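Long-range contact in RTX-adhesin (Marinomonas primoryensis, PDB 5IRB), which belongs to a giant calcium-binding adhesin that binds its Antarctic bacterium to diatoms and ice: residues A212-T218 with T242-I248. Sequence-based numbering, arbitrary orientation.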
loop_
_atom_site.group_PDB
_atom_site.type_symbol
_atom_site.label_atom_id
_atom_site.label_comp_id
_atom_site.label_asym_id
_atom_site.label_seq_id
_atom_site.Cartn_x
_atom_site.Cartn_y
_atom_site.Cartn_z
ATOM N N ALA A 212 16.953 17.450 15.360
ATOM C CA ALA A 212 16.431 18.174 16.499
ATOM C C ALA A 212 17.196 19.489 16.618
ATOM O O ALA A 212 18.285 19.620 16.061
ATOM C CB ALA A 212 16.554 17.344 17.773
ATOM N N ASP A 213 16.607 20.467 17.303
ATOM C CA ASP A 213 17.098 21.841 17.284
ATOM C C ASP A 213 17.686 22.277 18.632
ATOM O O ASP A 213 17.034 22.175 19.663
ATOM C CB ASP A 213 15.974 22.794 16.883
ATOM C CG ASP A 213 15.483 22.534 15.474
ATOM O OD1 ASP A 213 16.339 22.325 14.585
ATOM O OD2 ASP A 213 14.252 22.498 15.265
ATOM N N ALA A 214 18.930 22.734 18.604
ATOM C CA ALA A 214 19.590 23.253 19.799
ATOM C C ALA A 214 18.902 24.538 20.256
ATOM O O ALA A 214 18.356 25.280 19.436
ATOM C CB ALA A 214 21.062 23.502 19.531
ATOM N N GLY A 215 18.878 24.762 21.563
ATOM C CA GLY A 215 18.423 26.025 22.120
ATOM C C GLY A 215 19.590 26.878 22.589
ATOM O O GLY A 215 20.608 27.004 21.902
ATOM N N THR A 216 19.443 27.440 23.787
ATOM C CA THR A 216 20.463 28.298 24.403
ATOM C C THR A 216 20.687 27.866 25.836
ATOM O O THR A 216 19.749 27.776 26.632
ATOM C CB THR A 216 20.073 29.781 24.384
ATOM O OG1 THR A 216 19.847 30.197 23.035
ATOM C CG2 THR A 216 21.196 30.634 24.954
ATOM N N VAL A 217 21.941 27.595 26.151
ATOM C CA VAL A 217 22.335 27.244 27.498
ATOM C C VAL A 217 23.289 28.290 28.050
ATOM O O VAL A 217 24.214 28.706 27.359
ATOM C CB VAL A 217 22.994 25.863 27.508
ATOM C CG1 VAL A 217 23.704 25.602 28.816
ATOM C CG2 VAL A 217 21.936 24.807 27.252
ATOM N N THR A 218 23.055 28.720 29.287
ATOM C CA THR A 218 23.937 29.680 29.956
ATOM C C THR A 218 24.386 29.129 31.308
ATOM O O THR A 218 23.716 28.268 31.880
ATOM C CB THR A 218 23.225 31.045 30.187
ATOM O OG1 THR A 218 22.160 30.896 31.135
ATOM C CG2 THR A 218 22.650 31.600 28.882
ATOM N N THR A 242 20.806 28.548 32.739
ATOM C CA THR A 242 19.553 28.424 31.997
ATOM C C THR A 242 19.715 27.467 30.804
ATOM O O THR A 242 20.837 27.090 30.425
ATOM C CB THR A 242 19.039 29.798 31.508
ATOM O OG1 THR A 242 19.895 30.302 30.484
ATOM C CG2 THR A 242 19.001 30.815 32.659
ATOM N N ALA A 243 18.578 27.044 30.254
ATOM C CA ALA A 243 18.523 26.093 29.138
ATOM C C ALA A 243 17.102 26.216 28.605
ATOM O O ALA A 243 16.180 25.755 29.250
ATOM C CB ALA A 243 18.820 24.682 29.585
ATOM N N THR A 244 16.940 26.946 27.502
ATOM C CA THR A 244 15.654 27.182 26.856
ATOM C C THR A 244 15.833 27.251 25.350
ATOM O O THR A 244 16.944 27.388 24.867
ATOM C CB THR A 244 15.008 28.512 27.308
ATOM O OG1 THR A 244 15.865 29.593 26.911
ATOM C CG2 THR A 244 14.839 28.569 28.815
ATOM N N GLY A 245 14.722 27.214 24.620
ATOM C CA GLY A 245 14.724 27.340 23.169
ATOM C C GLY A 245 14.868 26.014 22.440
ATOM O O GLY A 245 15.191 24.985 23.045
ATOM N N GLY A 246 14.657 26.036 21.129
ATOM C CA GLY A 246 14.797 24.825 20.333
ATOM C C GLY A 246 13.961 23.700 20.919
ATOM O O GLY A 246 12.817 23.918 21.316
ATOM N N ASP A 247 14.536 22.504 20.993
ATOM C CA ASP A 247 13.849 21.356 21.569
ATOM C C ASP A 247 14.182 21.104 23.032
ATOM O O ASP A 247 13.834 20.055 23.577
ATOM C CB ASP A 247 14.185 20.110 20.751
ATOM C CG ASP A 247 13.481 20.103 19.429
ATOM O OD1 ASP A 247 12.293 20.495 19.384
ATOM O OD2 ASP A 247 14.151 19.788 18.439
ATOM N N ILE A 248 14.847 22.058 23.677
ATOM C CA ILE A 248 15.155 21.901 25.097
ATOM C C ILE A 248 13.848 21.816 25.890
ATOM O O ILE A 248 12.914 22.591 25.658
ATOM C CB ILE A 248 16.043 23.061 25.644
ATOM C CG1 ILE A 248 17.420 23.045 24.975
ATOM C CG2 ILE A 248 16.178 22.965 27.156
ATOM C CD1 ILE A 248 18.349 24.208 25.383
HETATM O O HOH W 1 13.498 19.657 16.004
HETATM O O HOH W 2 12.365 23.117 17.761
HETATM O O HOH W 3 18.756 29.693 28.011
#
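T216 and T244, V217 and A243, and T218 and T242 pair across two antiparallel strands whose axes approach to 4.6 Å, at the edge of the three-stranded sheet in the C-terminal beta-sandwich domain of this chain. T216 N meets T244 O at 2.7 Å almost head-on to the carbonyl, whereas T218 N and T242 O, 3.0 Å apart, bond with the donor well above the carbonyl plane. The threonines share one face, where beta-branched hydroxyl residues suit a strand near solvent. One water joins T216 O to the hydroxyls of T242 and T244. In both T218 and T242 the hydroxyl sits between backbone N and carbonyl carbon (chi1 67° and 69°), turning the two toward each other; the 2.4 Å between T218 OG1 and T242 OG1 is doubtfully short. The other face is apolar: V217 CG2 lies 3.9 Å from A243 CB and 4.1 Å from I248 CD1. A243, a methyl on a buried face, lets V217 CG2 and V292 of strand 287-295 pack over its strand. Past the strands, G245 to I248 form a type II' turn. G245 and G246 both have positive phi, and at G245 a side chain would jam against the preceding carbonyl O. G215 lets T244 O and G245 O close in on its CA, with I248 CD1 also beside it. D247 then ties the turn to the loop that precedes strand 216-219, its N donating to D213 O. This aspartate lies beside D296, a ligand of a calcium ion near the domain junction. Two waters bridge the carboxylates of D213 and D247, one only weakly held by D213 OD2, which probably eases their like charges, and D213 N reaches D247 OD2 at 2.8 Å from the anti side, 33° out of the carboxylate plane.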